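PDB 3IAL: prolyl-tRNA synthetase from Giardia lamblia ATCC 50803, which probably attaches proline to its cognate tRNA at the expense of ATP, by way of a prolyl-adenylate intermediate. Local coordinates for residues Ser92-Gly97 / Asp215-Ala220; Glu99-Trp104 / Ile151-Thr156; Ile241-Gln246 / Tyr267-Gly272. All blocks are in the same frame, centred on the assembly; numbering follows the deposited sequence.

Overall arrangement
All three contacts lie in the class II catalytic domain, round bound prolyl-adenylate. Along the chain, contact 2 (99-104 with 151-156) falls between the two segments of contact 1 (92-97 with 215-220), and contact 3 (241-246 with 267-272) follows both. Helix 92-98 leads into strand 103-108, which joins contacts 1 and 2, whose centres are about 14 Å apart. Contacts 1 and 3 are about 12 Å apart between centres and touch where Phe217 packs on His242. Contacts 2 and 3 are about 22 Å apart between centres. Strands 143-152, 167-177, 263-274 and 235-245 pair in that order, antiparallel, and connect them. Each contact supplies residues to the ligand pocket.

Contact 1: residues Ser92-Gly97 / Asp215-Ala220; sequences SDHIKG and DRFPGA. With PR8 (5'-O-[(R)-hydroxy{[(2S)-pyrrolidin-2-ylcarbonyl]oxy}phosphoryl]adenosine), chain H.
Phe217 lines the prolyl-adenylate pocket at its proline end, and behind it the loop before strand 222-229 meets His94 of helix 92-98. His94 ND1 donates a hydrogen bond to Pro218 O over 2.9 Å. The bond is fairly straight, 164° at the hydrogen, and the acceptor lies in the plane of the imidazole. This fixes the rotation of the ring. With CG swung opposite the backbone N (chi1 -173°), the ring extends past Pro218 to the phenyl ring of Phe217. His94 CE1 comes within 3.7 Å of Phe217 CZ. The two rings meet obliquely, their centroids 5.7 Å apart. Beyond His94, Glu124 and Thr125 of helix 124-134 and the edge-to-face ring of Phe248 pack round it.

Pro218 rests on the helix. Its CB lies 3.5 Å from Asp93 O, and its CG lies 3.9 Å from Gly97 CA, with no side chain on Gly97 to hold the ring off. Residues 217-220 form a type II beta turn closed by a bond from Ala220 N to Phe217 O, 2.9 Å long. Gly219 takes the positive phi (107°) at its third position. Asp93 and the carbonyl of Gly219 are both tied to Arg247, which adds a second link between helix and turn.

Phe217 faces the ligand: PR8 CA sits over one face of its ring, and CE1 is 3.3 Å from the PR8 carbonyl O. A helix thus packs against a type II turn whose first residue, Phe217, lines the aminoacyl-adenylate pocket of a class II synthetase catalytic domain.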
loop_
_atom_site.group_PDB
_atom_site.type_symbol
_atom_site.label_atom_id
_atom_site.label_comp_id
_atom_site.label_asym_id
_atom_site.label_seq_id
_atom_site.Cartn_x
_atom_site.Cartn_y
_atom_site.Cartn_z
ATOM N N SER B 92 -16.571 3.760 26.826
ATOM C CA SER B 92 -16.551 5.076 27.474
ATOM C C SER B 92 -15.165 5.723 27.532
ATOM O O SER B 92 -14.970 6.829 27.030
ATOM C CB SER B 92 -17.117 4.972 28.893
ATOM O OG SER B 92 -17.111 6.236 29.538
ATOM N N ASP B 93 -14.212 5.044 28.158
ATOM C CA ASP B 93 -12.874 5.609 28.322
ATOM C C ASP B 93 -12.169 5.843 26.979
ATOM O O ASP B 93 -11.420 6.805 26.836
ATOM C CB ASP B 93 -12.027 4.731 29.256
ATOM C CG ASP B 93 -12.479 4.820 30.718
ATOM O OD1 ASP B 93 -13.263 5.737 31.063
ATOM O OD2 ASP B 93 -12.048 3.969 31.527
ATOM N N HIS B 94 -12.431 4.986 25.998
ATOM C CA HIS B 94 -11.867 5.150 24.657
ATOM C C HIS B 94 -12.426 6.396 23.954
ATOM O O HIS B 94 -11.665 7.175 23.372
ATOM C CB HIS B 94 -12.131 3.899 23.819
ATOM C CG HIS B 94 -11.450 3.901 22.486
ATOM N ND1 HIS B 94 -10.088 3.738 22.343
ATOM C CD2 HIS B 94 -11.946 4.033 21.232
ATOM C CE1 HIS B 94 -9.776 3.769 21.058
ATOM N NE2 HIS B 94 -10.885 3.947 20.362
ATOM N N ILE B 95 -13.744 6.594 24.018
ATOM C CA ILE B 95 -14.374 7.735 23.338
ATOM C C ILE B 95 -14.041 9.083 23.991
ATOM O O ILE B 95 -13.819 10.064 23.284
ATOM C CB ILE B 95 -15.919 7.574 23.191
ATOM C CG1 ILE B 95 -16.506 8.720 22.354
ATOM C CG2 ILE B 95 -16.610 7.517 24.554
ATOM C CD1 ILE B 95 -15.774 8.972 21.049
ATOM N N LYS B 96 -13.994 9.141 25.321
ATOM C CA LYS B 96 -13.583 10.379 26.005
ATOM C C LYS B 96 -12.159 10.785 25.622
ATOM O O LYS B 96 -11.840 11.980 25.563
ATOM C CB LYS B 96 -13.675 10.246 27.530
ATOM C CG LYS B 96 -15.079 10.028 28.086
ATOM C CD LYS B 96 -16.106 11.040 27.576
ATOM C CE LYS B 96 -17.493 10.744 28.134
ATOM N NZ LYS B 96 -17.920 9.331 27.883
ATOM N N GLY B 97 -11.312 9.788 25.369
ATOM C CA GLY B 97 -9.943 10.032 24.934
ATOM C C GLY B 97 -9.848 10.620 23.536
ATOM O O GLY B 97 -8.903 11.344 23.233
ATOM N N ASP B 215 -1.407 7.817 31.970
ATOM C CA ASP B 215 -1.383 8.273 30.569
ATOM C C ASP B 215 -1.376 7.096 29.570
ATOM O O ASP B 215 -0.790 7.183 28.484
ATOM C CB ASP B 215 -0.162 9.186 30.340
ATOM C CG ASP B 215 -0.299 10.072 29.106
ATOM O OD1 ASP B 215 -1.433 10.441 28.735
ATOM O OD2 ASP B 215 0.747 10.406 28.506
ATOM N N ARG B 216 -2.031 6.002 29.952
ATOM C CA ARG B 216 -2.265 4.853 29.080
ATOM C C ARG B 216 -3.102 5.230 27.857
ATOM O O ARG B 216 -3.887 6.183 27.898
ATOM C CB ARG B 216 -3.072 3.787 29.825
ATOM C CG ARG B 216 -2.311 2.959 30.812
ATOM C CD ARG B 216 -3.280 2.093 31.594
ATOM N NE ARG B 216 -4.044 2.878 32.562
ATOM C CZ ARG B 216 -5.201 2.512 33.110
ATOM N NH1 ARG B 216 -5.782 1.361 32.792
ATOM N NH2 ARG B 216 -5.790 3.317 33.982
ATOM N N PHE B 217 -2.962 4.442 26.794
ATOM C CA PHE B 217 -3.877 4.512 25.656
ATOM C C PHE B 217 -5.315 4.383 26.180
ATOM O O PHE B 217 -5.585 3.528 27.029
ATOM C CB PHE B 217 -3.570 3.403 24.645
ATOM C CG PHE B 217 -4.442 3.429 23.412
ATOM C CD1 PHE B 217 -4.213 4.355 22.404
ATOM C CD2 PHE B 217 -5.478 2.520 23.255
ATOM C CE1 PHE B 217 -5.006 4.384 21.274
ATOM C CE2 PHE B 217 -6.283 2.542 22.112
ATOM C CZ PHE B 217 -6.044 3.470 21.126
ATOM N N PRO B 218 -6.225 5.262 25.713
ATOM C CA PRO B 218 -7.591 5.259 26.236
ATOM C C PRO B 218 -8.300 3.931 25.996
ATOM O O PRO B 218 -8.574 3.574 24.846
ATOM C CB PRO B 218 -8.265 6.389 25.459
ATOM C CG PRO B 218 -7.140 7.299 25.067
ATOM C CD PRO B 218 -6.001 6.379 24.777
ATOM N N GLY B 219 -8.578 3.210 27.079
ATOM C CA GLY B 219 -9.178 1.884 27.001
ATOM C C GLY B 219 -8.216 0.751 27.322
ATOM O O GLY B 219 -8.651 -0.334 27.707
ATOM N N ALA B 220 -6.914 0.995 27.170
ATOM C CA ALA B 220 -5.900 -0.025 27.438
ATOM C C ALA B 220 -5.823 -0.397 28.916
ATOM O O ALA B 220 -6.102 0.427 29.781
ATOM C CB ALA B 220 -4.532 0.447 26.960
HETATM C C PR8 H . -2.723 3.471 19.048
HETATM N N PR8 H . -4.533 2.163 18.125
HETATM O O PR8 H . -3.278 4.412 18.478
HETATM P P PR8 H . -0.917 5.015 19.778
HETATM N N1 PR8 H . 1.030 12.535 13.945
HETATM C C2 PR8 H . 1.845 11.556 13.567
HETATM N N3 PR8 H . 1.898 10.388 14.212
HETATM C C4 PR8 H . 1.131 10.152 15.275
HETATM C C5 PR8 H . 0.272 11.157 15.705
HETATM C C6 PR8 H . 0.229 12.365 15.014
HETATM N N6 PR8 H . -0.596 13.336 15.409
HETATM N N7 PR8 H . -0.380 10.696 16.765
HETATM C C8 PR8 H . 0.046 9.453 17.000
HETATM N N9 PR8 H . 0.977 9.114 16.097
HETATM C CA PR8 H . -3.302 2.062 18.929
HETATM C CB PR8 H . -2.332 1.194 18.145
HETATM C CD PR8 H . -4.456 1.150 17.078
HETATM C CG PR8 H . -2.959 1.096 16.748
HETATM C "C1'" PR8 H . 1.683 7.793 16.054
HETATM O O10 PR8 H . -1.611 3.558 19.828
HETATM O O1P PR8 H . -1.687 6.057 20.505
HETATM C "C2'" PR8 H . 2.635 7.589 17.258
HETATM O "O2'" PR8 H . 3.847 6.955 16.822
HETATM O O2P PR8 H . 0.527 4.809 20.451
HETATM C "C3'" PR8 H . 1.885 6.593 18.111
HETATM O "O3'" PR8 H . 2.795 5.864 18.939
HETATM C "C4'" PR8 H . 1.372 5.713 16.986
HETATM O "O4'" PR8 H . 0.726 6.690 16.140
HETATM C "C5'" PR8 H . 0.408 4.693 17.553
HETATM O "O5'" PR8 H . -0.651 5.344 18.227
#

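Contact 2: residues Glu99-Trp104 / Ile151-Thr156; sequences EAECFW and IFRHET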
loop_
_atom_site.group_PDB
_atom_site.type_symbol
_atom_site.label_atom_id
_atom_site.label_comp_id
_atom_site.label_asym_id
_atom_site.label_seq_id
_atom_site.Cartn_x
_atom_site.Cartn_y
_atom_site.Cartn_z
ATOM N N GLU B 99 -12.940 11.793 21.427
ATOM C CA GLU B 99 -14.107 12.485 20.856
ATOM C C GLU B 99 -13.814 13.891 20.324
ATOM O O GLU B 99 -14.474 14.350 19.393
ATOM C CB GLU B 99 -15.278 12.532 21.850
ATOM C CG GLU B 99 -15.081 13.410 23.079
ATOM C CD GLU B 99 -16.363 13.534 23.909
ATOM O OE1 GLU B 99 -17.400 13.990 23.363
ATOM O OE2 GLU B 99 -16.332 13.172 25.105
ATOM N N ALA B 100 -12.837 14.570 20.919
ATOM C CA ALA B 100 -12.434 15.893 20.463
ATOM C C ALA B 100 -11.587 15.808 19.189
ATOM O O ALA B 100 -11.468 16.791 18.454
ATOM C CB ALA B 100 -11.676 16.621 21.561
ATOM N N GLU B 101 -11.013 14.630 18.939
ATOM C CA GLU B 101 -10.172 14.384 17.765
ATOM C C GLU B 101 -10.951 13.991 16.507
ATOM O O GLU B 101 -10.351 13.872 15.441
ATOM C CB GLU B 101 -9.170 13.248 18.057
ATOM C CG GLU B 101 -8.293 13.434 19.297
ATOM C CD GLU B 101 -7.133 14.380 19.073
ATOM O OE1 GLU B 101 -7.157 15.114 18.061
ATOM O OE2 GLU B 101 -6.198 14.387 19.907
ATOM N N CYS B 102 -12.260 13.758 16.625
ATOM C CA CYS B 102 -13.047 13.194 15.517
ATOM C C CYS B 102 -13.573 14.235 14.533
ATOM O O CYS B 102 -14.268 15.174 14.927
ATOM C CB CYS B 102 -14.232 12.386 16.046
ATOM S SG CYS B 102 -13.773 10.824 16.801
ATOM N N PHE B 103 -13.233 14.060 13.258
ATOM C CA PHE B 103 -13.916 14.743 12.162
ATOM C C PHE B 103 -15.245 14.040 11.938
ATOM O O PHE B 103 -15.275 12.817 11.899
ATOM C CB PHE B 103 -13.113 14.649 10.867
ATOM C CG PHE B 103 -11.911 15.542 10.819
ATOM C CD1 PHE B 103 -11.999 16.825 10.273
ATOM C CD2 PHE B 103 -10.682 15.099 11.289
ATOM C CE1 PHE B 103 -10.879 17.652 10.206
ATOM C CE2 PHE B 103 -9.556 15.919 11.230
ATOM C CZ PHE B 103 -9.652 17.193 10.687
ATOM N N TRP B 104 -16.336 14.789 11.779
ATOM C CA TRP B 104 -17.651 14.172 11.562
ATOM C C TRP B 104 -18.184 14.466 10.167
ATOM O O TRP B 104 -18.232 15.624 9.744
ATOM C CB TRP B 104 -18.669 14.639 12.612
ATOM C CG TRP B 104 -18.358 14.127 13.990
ATOM C CD1 TRP B 104 -17.721 14.800 14.982
ATOM C CD2 TRP B 104 -18.640 12.818 14.509
ATOM N NE1 TRP B 104 -17.598 14.003 16.097
ATOM C CE2 TRP B 104 -18.151 12.781 15.833
ATOM C CE3 TRP B 104 -19.260 11.676 13.983
ATOM C CZ2 TRP B 104 -18.261 11.646 16.646
ATOM C CZ3 TRP B 104 -19.377 10.548 14.790
ATOM C CH2 TRP B 104 -18.872 10.540 16.108
ATOM N N ILE B 151 -5.333 7.751 9.396
ATOM C CA ILE B 151 -6.301 8.077 10.441
ATOM C C ILE B 151 -6.379 9.599 10.537
ATOM O O ILE B 151 -5.563 10.304 9.919
ATOM C CB ILE B 151 -5.917 7.462 11.808
ATOM C CG1 ILE B 151 -4.458 7.783 12.170
ATOM C CG2 ILE B 151 -6.154 5.947 11.794
ATOM C CD1 ILE B 151 -4.157 7.654 13.676
ATOM N N PHE B 152 -7.350 10.100 11.303
ATOM C CA PHE B 152 -7.667 11.533 11.333
ATOM C C PHE B 152 -7.814 12.066 12.765
ATOM O O PHE B 152 -8.570 11.513 13.556
ATOM C CB PHE B 152 -8.953 11.800 10.540
ATOM C CG PHE B 152 -8.866 11.396 9.087
ATOM C CD1 PHE B 152 -8.553 12.333 8.108
ATOM C CD2 PHE B 152 -9.096 10.084 8.703
ATOM C CE1 PHE B 152 -8.472 11.969 6.773
ATOM C CE2 PHE B 152 -9.013 9.702 7.355
ATOM C CZ PHE B 152 -8.700 10.644 6.394
ATOM N N ARG B 153 -7.081 13.135 13.086
ATOM C CA ARG B 153 -7.105 13.744 14.418
ATOM C C ARG B 153 -7.296 15.253 14.300
ATOM O O ARG B 153 -6.364 15.975 13.943
ATOM C CB ARG B 153 -5.793 13.469 15.164
ATOM C CG ARG B 153 -5.390 12.010 15.280
ATOM C CD ARG B 153 -5.968 11.345 16.490
ATOM N NE ARG B 153 -5.645 9.917 16.525
ATOM C CZ ARG B 153 -4.664 9.348 17.228
ATOM N NH1 ARG B 153 -3.853 10.062 18.001
ATOM N NH2 ARG B 153 -4.498 8.031 17.162
ATOM N N HIS B 154 -8.495 15.728 14.618
ATOM C CA HIS B 154 -8.842 17.144 14.465
ATOM C C HIS B 154 -8.109 18.095 15.406
ATOM O O HIS B 154 -7.718 19.183 14.986
ATOM C CB HIS B 154 -10.345 17.361 14.650
ATOM C CG HIS B 154 -10.713 18.785 14.910
ATOM N ND1 HIS B 154 -10.671 19.756 13.932
ATOM C CD2 HIS B 154 -11.116 19.411 16.042
ATOM C CE1 HIS B 154 -11.034 20.915 14.449
ATOM N NE2 HIS B 154 -11.316 20.732 15.726
ATOM N N GLU B 155 -7.951 17.717 16.671
ATOM C CA GLU B 155 -7.480 18.668 17.685
ATOM C C GLU B 155 -5.968 18.899 17.635
ATOM O O GLU B 155 -5.451 19.782 18.324
ATOM C CB GLU B 155 -7.906 18.239 19.100
ATOM C CG GLU B 155 -7.837 19.382 20.128
ATOM C CD GLU B 155 -8.550 19.072 21.434
ATOM O OE1 GLU B 155 -8.066 18.205 22.195
ATOM O OE2 GLU B 155 -9.585 19.714 21.709
ATOM N N THR B 156 -5.259 18.125 16.817
ATOM C CA THR B 156 -3.821 18.303 16.687
ATOM C C THR B 156 -3.489 19.761 16.375
ATOM O O THR B 156 -3.993 20.342 15.408
ATOM C CB THR B 156 -3.221 17.391 15.619
ATOM O OG1 THR B 156 -3.419 16.031 16.009
ATOM C CG2 THR B 156 -1.724 17.659 15.472
HETATM O O HOH W 1 -11.559 11.890 12.939
#
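Motif 2 of the class II synthetases, here with the FRHE signature at Phe152-Glu155, meets the turn that leads into strand 103-108. Glu101 grips it twice. Its carbonyl O accepts from His154 N at 2.8 Å in a nearly straight bond (173°), though the donor stands above the carbonyl plane. Its carboxylate OE1 accepts from Glu155 N at 3.1 Å, approached nearly along the C-O axis. The Glu101 chain folds at chi2 (-79°), which turns the carboxylate back to the backbone of Glu155. Arg153 CA adds a C-H...O contact to the same Glu101 O.

Phe103 and His154 form the aromatic part. An edge of the imidazole points at the face of the phenyl ring in a T-shaped pair, with centroids 5.5 Å apart and planes at 86°. His154 CB also lies over a face of Phe103, 4.0 Å from the ring centroid, a CH-pi contact. His154 ND1 is hydrogen-bonded to Arg166 NH2, outside the two segments.

In this family the motif 2 arginine lies at the adenylate, and Arg153 does touch PR8 here; Pro121 O holds its NE. A water bridges the two segments: it accepts from Phe103 N at 2.8 Å and lies 3.1 Å from Phe152 O. Beside it, Phe103 CD2 packs on Phe152 CB at 3.8 Å. The second subunit completes the surroundings: its Val105 packs on Phe103, and Trp104 pairs with one of its strands in an antiparallel ladder that carries the sheet across the dimer interface.

Contact 3: residues Ile241-Gln246 / Tyr267-Gly272; sequences IHNLGQ and YLTCAG. With PR8 (5'-O-[(R)-hydroxy{[(2S)-pyrrolidin-2-ylcarbonyl]oxy}phosphoryl]adenosine), chain H.
His242 and Cys270 form an antiparallel hydrogen-bonded pair that satisfies both backbones. His242 N donates to Cys270 O at 2.8 Å, nearly along the C=O axis. Cys270 N donates back to His242 O at 3.0 Å, in the carbonyl plane.

Further along, Leu244 and Gly245 both bond to Leu268. Leu244 N gives its hydrogen to Leu268 O at 2.8 Å, while Leu268 N bonds to Gly245 O at 2.9 Å, with Gly245 at positive phi (63°). Asn243 OD1 accepts from Gly245 N at 3.1 Å, an Asx turn. Asn243 ND2 is held by Tyr222. Next in the chain, Gln246 CG lies over a face of the Tyr267 ring in a CH-pi contact, and Gln246 NE2 bonds to His265 O.

Strand 263-274 and the helix that follows make up motif 3 of the class II synthetase fold, and here its strand and strand 235-245 both reach the adenylate. The His242 ring is held at both nitrogens. ND1 is hydrogen-bonded to Ser223 OG. NE2 donates to PR8 O10, the oxygen between the prolyl carbonyl and the phosphorus, at 2.8 Å, with a bent angle of 134°. A second bond from NE2 to PR8 O2P, 3.5 Å, is weak. Cys270 SG, turned between its own N and carbonyl carbon (chi1 58°), touches PR8 CA at 3.9 Å and also meets Leu244 CD1. On the other face of the sheet, Thr269 OG1 is engaged by His177 and Tyr190, and Ile241 CG1 packs on Ala271 CB.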
loop_
_atom_site.group_PDB
_atom_site.type_symbol
_atom_site.label_atom_id
_atom_site.label_comp_id
_atom_site.label_asym_id
_atom_site.label_seq_id
_atom_site.Cartn_x
_atom_site.Cartn_y
_atom_site.Cartn_z
ATOM N N ILE B 241 2.308 0.167 21.734
ATOM C CA ILE B 241 2.009 -1.259 21.780
ATOM C C ILE B 241 1.197 -1.539 23.053
ATOM O O ILE B 241 1.689 -1.341 24.162
ATOM C CB ILE B 241 3.334 -2.072 21.734
ATOM C CG1 ILE B 241 3.921 -2.015 20.323
ATOM C CG2 ILE B 241 3.130 -3.516 22.162
ATOM C CD1 ILE B 241 5.333 -2.573 20.190
ATOM N N HIS B 242 -0.041 -1.997 22.888
ATOM C CA HIS B 242 -1.016 -2.008 23.985
ATOM C C HIS B 242 -1.671 -3.352 24.266
ATOM O O HIS B 242 -2.030 -4.091 23.352
ATOM C CB HIS B 242 -2.104 -0.981 23.688
ATOM C CG HIS B 242 -1.563 0.328 23.207
ATOM N ND1 HIS B 242 -1.083 1.289 24.065
ATOM C CD2 HIS B 242 -1.386 0.816 21.958
ATOM C CE1 HIS B 242 -0.644 2.319 23.368
ATOM N NE2 HIS B 242 -0.817 2.059 22.086
ATOM N N ASN B 243 -1.832 -3.646 25.553
ATOM C CA ASN B 243 -2.622 -4.778 26.015
ATOM C C ASN B 243 -3.951 -4.199 26.483
ATOM O O ASN B 243 -4.005 -3.489 27.482
ATOM C CB ASN B 243 -1.902 -5.514 27.154
ATOM C CG ASN B 243 -2.549 -6.862 27.491
ATOM O OD1 ASN B 243 -3.758 -7.037 27.350
ATOM N ND2 ASN B 243 -1.738 -7.814 27.941
ATOM N N LEU B 244 -5.010 -4.472 25.728
ATOM C CA LEU B 244 -6.325 -3.895 25.993
ATOM C C LEU B 244 -7.156 -4.740 26.964
ATOM O O LEU B 244 -8.268 -4.351 27.343
ATOM C CB LEU B 244 -7.075 -3.709 24.674
ATOM C CG LEU B 244 -6.359 -2.830 23.646
ATOM C CD1 LEU B 244 -7.240 -2.665 22.412
ATOM C CD2 LEU B 244 -6.009 -1.465 24.245
ATOM N N GLY B 245 -6.610 -5.884 27.374
ATOM C CA GLY B 245 -7.292 -6.786 28.286
ATOM C C GLY B 245 -8.566 -7.337 27.679
ATOM O O GLY B 245 -8.610 -7.673 26.489
ATOM N N GLN B 246 -9.605 -7.419 28.502
ATOM C CA GLN B 246 -10.909 -7.917 28.077
ATOM C C GLN B 246 -11.964 -6.812 28.001
ATOM O O GLN B 246 -13.117 -7.084 27.667
ATOM C CB GLN B 246 -11.365 -9.019 29.031
ATOM C CG GLN B 246 -10.587 -10.304 28.876
ATOM C CD GLN B 246 -10.785 -11.256 30.043
ATOM O OE1 GLN B 246 -10.557 -10.893 31.198
ATOM N NE2 GLN B 246 -11.189 -12.493 29.744
ATOM N N TYR B 267 -8.851 -11.833 24.972
ATOM C CA TYR B 267 -7.996 -10.681 25.202
ATOM C C TYR B 267 -7.736 -9.971 23.885
ATOM O O TYR B 267 -7.687 -10.618 22.840
ATOM C CB TYR B 267 -6.671 -11.131 25.822
ATOM C CG TYR B 267 -6.721 -11.235 27.330
ATOM C CD1 TYR B 267 -7.508 -12.192 27.959
ATOM C CD2 TYR B 267 -5.977 -10.372 28.128
ATOM C CE1 TYR B 267 -7.555 -12.289 29.353
ATOM C CE2 TYR B 267 -6.015 -10.461 29.508
ATOM C CZ TYR B 267 -6.803 -11.420 30.117
ATOM O OH TYR B 267 -6.831 -11.491 31.493
ATOM N N LEU B 268 -7.569 -8.647 23.937
ATOM C CA LEU B 268 -7.210 -7.859 22.754
ATOM C C LEU B 268 -5.857 -7.147 22.919
ATOM O O LEU B 268 -5.538 -6.635 23.995
ATOM C CB LEU B 268 -8.305 -6.835 22.442
ATOM C CG LEU B 268 -9.674 -7.384 22.010
ATOM C CD1 LEU B 268 -10.696 -6.259 21.962
ATOM C CD2 LEU B 268 -9.619 -8.132 20.671
ATOM N N THR B 269 -5.076 -7.120 21.844
ATOM C CA THR B 269 -3.860 -6.322 21.786
ATOM C C THR B 269 -3.823 -5.493 20.496
ATOM O O THR B 269 -4.523 -5.801 19.522
ATOM C CB THR B 269 -2.582 -7.197 21.901
ATOM O OG1 THR B 269 -2.434 -8.026 20.736
ATOM C CG2 THR B 269 -2.640 -8.084 23.156
ATOM N N CYS B 270 -3.027 -4.428 20.499
ATOM C CA CYS B 270 -2.787 -3.662 19.274
ATOM C C CYS B 270 -1.442 -2.969 19.267
ATOM O O CYS B 270 -0.817 -2.788 20.301
ATOM C CB CYS B 270 -3.898 -2.650 19.012
ATOM S SG CYS B 270 -4.180 -1.458 20.303
ATOM N N ALA B 271 -0.995 -2.615 18.071
ATOM C CA ALA B 271 0.296 -1.976 17.881
ATOM C C ALA B 271 0.190 -0.980 16.751
ATOM O O ALA B 271 -0.432 -1.265 15.731
ATOM C CB ALA B 271 1.376 -3.008 17.580
ATOM N N GLY B 272 0.807 0.181 16.938
ATOM C CA GLY B 272 0.732 1.257 15.958
ATOM C C GLY B 272 2.071 1.923 15.711
ATOM O O GLY B 272 2.803 2.234 16.653
HETATM C C PR8 H . -2.723 3.471 19.048
HETATM N N PR8 H . -4.533 2.163 18.125
HETATM O O PR8 H . -3.278 4.412 18.478
HETATM P P PR8 H . -0.917 5.015 19.778
HETATM N N1 PR8 H . 1.030 12.535 13.945
HETATM C C2 PR8 H . 1.845 11.556 13.567
HETATM N N3 PR8 H . 1.898 10.388 14.212
HETATM C C4 PR8 H . 1.131 10.152 15.275
HETATM C C5 PR8 H . 0.272 11.157 15.705
HETATM C C6 PR8 H . 0.229 12.365 15.014
HETATM N N6 PR8 H . -0.596 13.336 15.409
HETATM N N7 PR8 H . -0.380 10.696 16.765
HETATM C C8 PR8 H . 0.046 9.453 17.000
HETATM N N9 PR8 H . 0.977 9.114 16.097
HETATM C CA PR8 H . -3.302 2.062 18.929
HETATM C CB PR8 H . -2.332 1.194 18.145
HETATM C CD PR8 H . -4.456 1.150 17.078
HETATM C CG PR8 H . -2.959 1.096 16.748
HETATM C "C1'" PR8 H . 1.683 7.793 16.054
HETATM O O10 PR8 H . -1.611 3.558 19.828
HETATM O O1P PR8 H . -1.687 6.057 20.505
HETATM C "C2'" PR8 H . 2.635 7.589 17.258
HETATM O "O2'" PR8 H . 3.847 6.955 16.822
HETATM O O2P PR8 H . 0.527 4.809 20.451
HETATM C "C3'" PR8 H . 1.885 6.593 18.111
HETATM O "O3'" PR8 H . 2.795 5.864 18.939
HETATM C "C4'" PR8 H . 1.372 5.713 16.986
HETATM O "O4'" PR8 H . 0.726 6.690 16.140
HETATM C "C5'" PR8 H . 0.408 4.693 17.553
HETATM O "O5'" PR8 H . -0.651 5.344 18.227
#